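Local structure of DNA protection during starvation protein (Halobacterium salinarum, 1TJO) at residues Y42-Q47 / M123-D128. The protein probably protects DNA from oxidative damage by oxidising ferrous iron with hydrogen peroxide and storing it as a ferric mineral inside a hollow dodecamer. Sequence-based numbering, arbitrary orientation.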
loop_
_atom_site.group_PDB
_atom_site.type_symbol
_atom_site.label_atom_id
_atom_site.label_comp_id
_atom_site.label_asym_id
_atom_site.label_seq_id
_atom_site.Cartn_x
_atom_site.Cartn_y
_atom_site.Cartn_z
ATOM N N TYR A 42 -27.352 -17.322 -4.909
ATOM C CA TYR A 42 -26.570 -18.299 -4.164
ATOM C C TYR A 42 -26.399 -19.653 -4.888
ATOM O O TYR A 42 -25.364 -20.279 -4.779
ATOM C CB TYR A 42 -27.044 -18.481 -2.714
ATOM C CG TYR A 42 -26.066 -17.825 -1.718
ATOM C CD1 TYR A 42 -26.536 -17.014 -0.717
ATOM C CD2 TYR A 42 -24.708 -18.097 -1.761
ATOM C CE1 TYR A 42 -25.702 -16.436 0.187
ATOM C CE2 TYR A 42 -23.854 -17.511 -0.850
ATOM C CZ TYR A 42 -24.359 -16.685 0.121
ATOM O OH TYR A 42 -23.507 -16.069 1.040
ATOM N N VAL A 43 -27.410 -20.062 -5.656
ATOM C CA VAL A 43 -27.266 -21.217 -6.529
ATOM C C VAL A 43 -26.199 -20.937 -7.601
ATOM O O VAL A 43 -25.360 -21.775 -7.857
ATOM C CB VAL A 43 -28.601 -21.724 -7.150
ATOM C CG1 VAL A 43 -29.502 -22.298 -6.053
ATOM C CG2 VAL A 43 -29.293 -20.679 -7.844
ATOM N N LEU A 44 -26.205 -19.728 -8.166
ATOM C CA LEU A 44 -25.207 -19.303 -9.132
ATOM C C LEU A 44 -23.822 -19.369 -8.503
ATOM O O LEU A 44 -22.899 -19.939 -9.064
ATOM C CB LEU A 44 -25.508 -17.885 -9.642
ATOM C CG LEU A 44 -24.403 -17.302 -10.533
ATOM C CD1 LEU A 44 -24.266 -18.121 -11.811
ATOM C CD2 LEU A 44 -24.663 -15.811 -10.755
ATOM N N TYR A 45 -23.706 -18.772 -7.329
ATOM C CA TYR A 45 -22.435 -18.776 -6.599
ATOM C C TYR A 45 -21.904 -20.212 -6.473
ATOM O O TYR A 45 -20.698 -20.506 -6.753
ATOM C CB TYR A 45 -22.639 -18.205 -5.191
ATOM C CG TYR A 45 -21.507 -18.502 -4.205
ATOM C CD1 TYR A 45 -20.351 -17.777 -4.220
ATOM C CD2 TYR A 45 -21.659 -19.498 -3.268
ATOM C CE1 TYR A 45 -19.339 -18.052 -3.316
ATOM C CE2 TYR A 45 -20.671 -19.826 -2.395
ATOM C CZ TYR A 45 -19.522 -19.073 -2.385
ATOM O OH TYR A 45 -18.530 -19.389 -1.475
ATOM N N HIS A 46 -22.769 -21.123 -6.019
ATOM C CA HIS A 46 -22.305 -22.492 -5.782
ATOM C C HIS A 46 -21.919 -23.227 -7.066
ATOM O O HIS A 46 -20.978 -24.026 -7.080
ATOM C CB HIS A 46 -23.332 -23.286 -4.982
ATOM C CG HIS A 46 -23.185 -23.070 -3.519
ATOM N ND1 HIS A 46 -22.105 -23.562 -2.824
ATOM C CD2 HIS A 46 -23.935 -22.377 -2.619
ATOM C CE1 HIS A 46 -22.216 -23.201 -1.549
ATOM N NE2 HIS A 46 -23.303 -22.478 -1.406
ATOM N N GLN A 47 -22.587 -22.904 -8.167
ATOM C CA GLN A 47 -22.269 -23.538 -9.448
ATOM C C GLN A 47 -21.011 -22.942 -10.090
ATOM O O GLN A 47 -20.221 -23.659 -10.696
ATOM C CB GLN A 47 -23.418 -23.408 -10.403
ATOM C CG GLN A 47 -23.232 -24.295 -11.624
ATOM C CD GLN A 47 -24.546 -24.728 -12.268
ATOM O OE1 GLN A 47 -25.270 -25.552 -11.708
ATOM N NE2 GLN A 47 -24.857 -24.165 -13.438
ATOM N N MET A 123 -24.410 -19.551 -18.037
ATOM C CA MET A 123 -24.938 -18.471 -18.861
ATOM C C MET A 123 -26.459 -18.394 -18.731
ATOM O O MET A 123 -26.999 -17.316 -18.623
ATOM C CB MET A 123 -24.539 -18.646 -20.331
ATOM C CG MET A 123 -24.490 -17.300 -21.028
ATOM S SD MET A 123 -23.908 -17.387 -22.748
ATOM C CE MET A 123 -25.080 -18.275 -23.368
ATOM N N ALA A 124 -27.111 -19.534 -18.654
ATOM C CA ALA A 124 -28.574 -19.596 -18.522
ATOM C C ALA A 124 -29.027 -19.077 -17.160
ATOM O O ALA A 124 -30.064 -18.396 -17.043
ATOM C CB ALA A 124 -29.095 -21.004 -18.743
ATOM N N ILE A 125 -28.273 -19.408 -16.130
ATOM C CA ILE A 125 -28.550 -18.869 -14.810
ATOM C C ILE A 125 -28.413 -17.347 -14.811
ATOM O O ILE A 125 -29.281 -16.661 -14.307
ATOM C CB ILE A 125 -27.653 -19.511 -13.744
ATOM C CG1 ILE A 125 -27.923 -21.015 -13.617
ATOM C CG2 ILE A 125 -27.903 -18.831 -12.454
ATOM C CD1 ILE A 125 -26.964 -21.730 -12.732
ATOM N N TYR A 126 -27.307 -16.822 -15.346
ATOM C CA TYR A 126 -27.105 -15.374 -15.390
ATOM C C TYR A 126 -28.235 -14.674 -16.061
ATOM O O TYR A 126 -28.747 -13.667 -15.568
ATOM C CB TYR A 126 -25.814 -14.998 -16.135
ATOM C CG TYR A 126 -24.577 -15.000 -15.256
ATOM C CD1 TYR A 126 -23.648 -16.008 -15.369
ATOM C CD2 TYR A 126 -24.299 -13.931 -14.386
ATOM C CE1 TYR A 126 -22.506 -16.012 -14.598
ATOM C CE2 TYR A 126 -23.150 -13.921 -13.608
ATOM C CZ TYR A 126 -22.258 -14.965 -13.728
ATOM O OH TYR A 126 -21.091 -15.001 -13.011
ATOM N N GLY A 127 -28.661 -15.225 -17.191
ATOM C CA GLY A 127 -29.722 -14.623 -17.964
ATOM C C GLY A 127 -31.008 -14.535 -17.211
ATOM O O GLY A 127 -31.680 -13.500 -17.238
ATOM N N ASP A 128 -31.351 -15.585 -16.501
ATOM C CA ASP A 128 -32.580 -15.582 -15.696
ATOM C C ASP A 128 -32.527 -14.526 -14.588
ATOM O O ASP A 128 -33.502 -13.828 -14.296
ATOM C CB ASP A 128 -32.731 -16.961 -15.053
ATOM C CG ASP A 128 -33.175 -18.044 -16.040
ATOM O OD1 ASP A 128 -33.366 -17.793 -17.249
ATOM O OD2 ASP A 128 -33.338 -19.201 -15.642
#
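Leu44 and Ile125 face each other where segments 42-47 of helix 24-54 and 123-128 of helix 115-142 run nearly antiparallel (159°), their local axes 10.3 Å apart at closest approach. The CA atoms of this pair are separated by 6.6 Å, and the two residues carry most of the contact. In Leu44 a chi1 of 173° sets CG anti to the backbone N, and from there the methyls part: CD1 lies 3.8 Å from CG2 of Ile125, while CD2 sits 4.0 Å from the centroid of the Tyr126 ring, over one face and offset toward the rim, a CH-pi contact. The leucine and tyrosine side chains cross at about a right angle. Beyond Leu44, the Tyr126 side chain also touches Ala70 of helix 60-87 and Asp162, Ala163 and Ile166 of helix 146-169. Cut back to an alanine, it would probably open a gap between all four helices and strip CD2 of Leu44 of its aromatic cover. Gln47, one turn on from Leu44, lays its amide beside the other branch of Ile125, NE2 standing 3.3 Å from CD1. That amide is buried, yet its polar ends are satisfied: NE2 hydrogen-bonds OD1 of Asp122 on helix 115-142, and OE1 accepts from Glu108 N in the connection leading to it. The arrangement illustrates how a ferritin-like four-helix bundle fills its interior, here joining the first and third long helices of a Dps subunit.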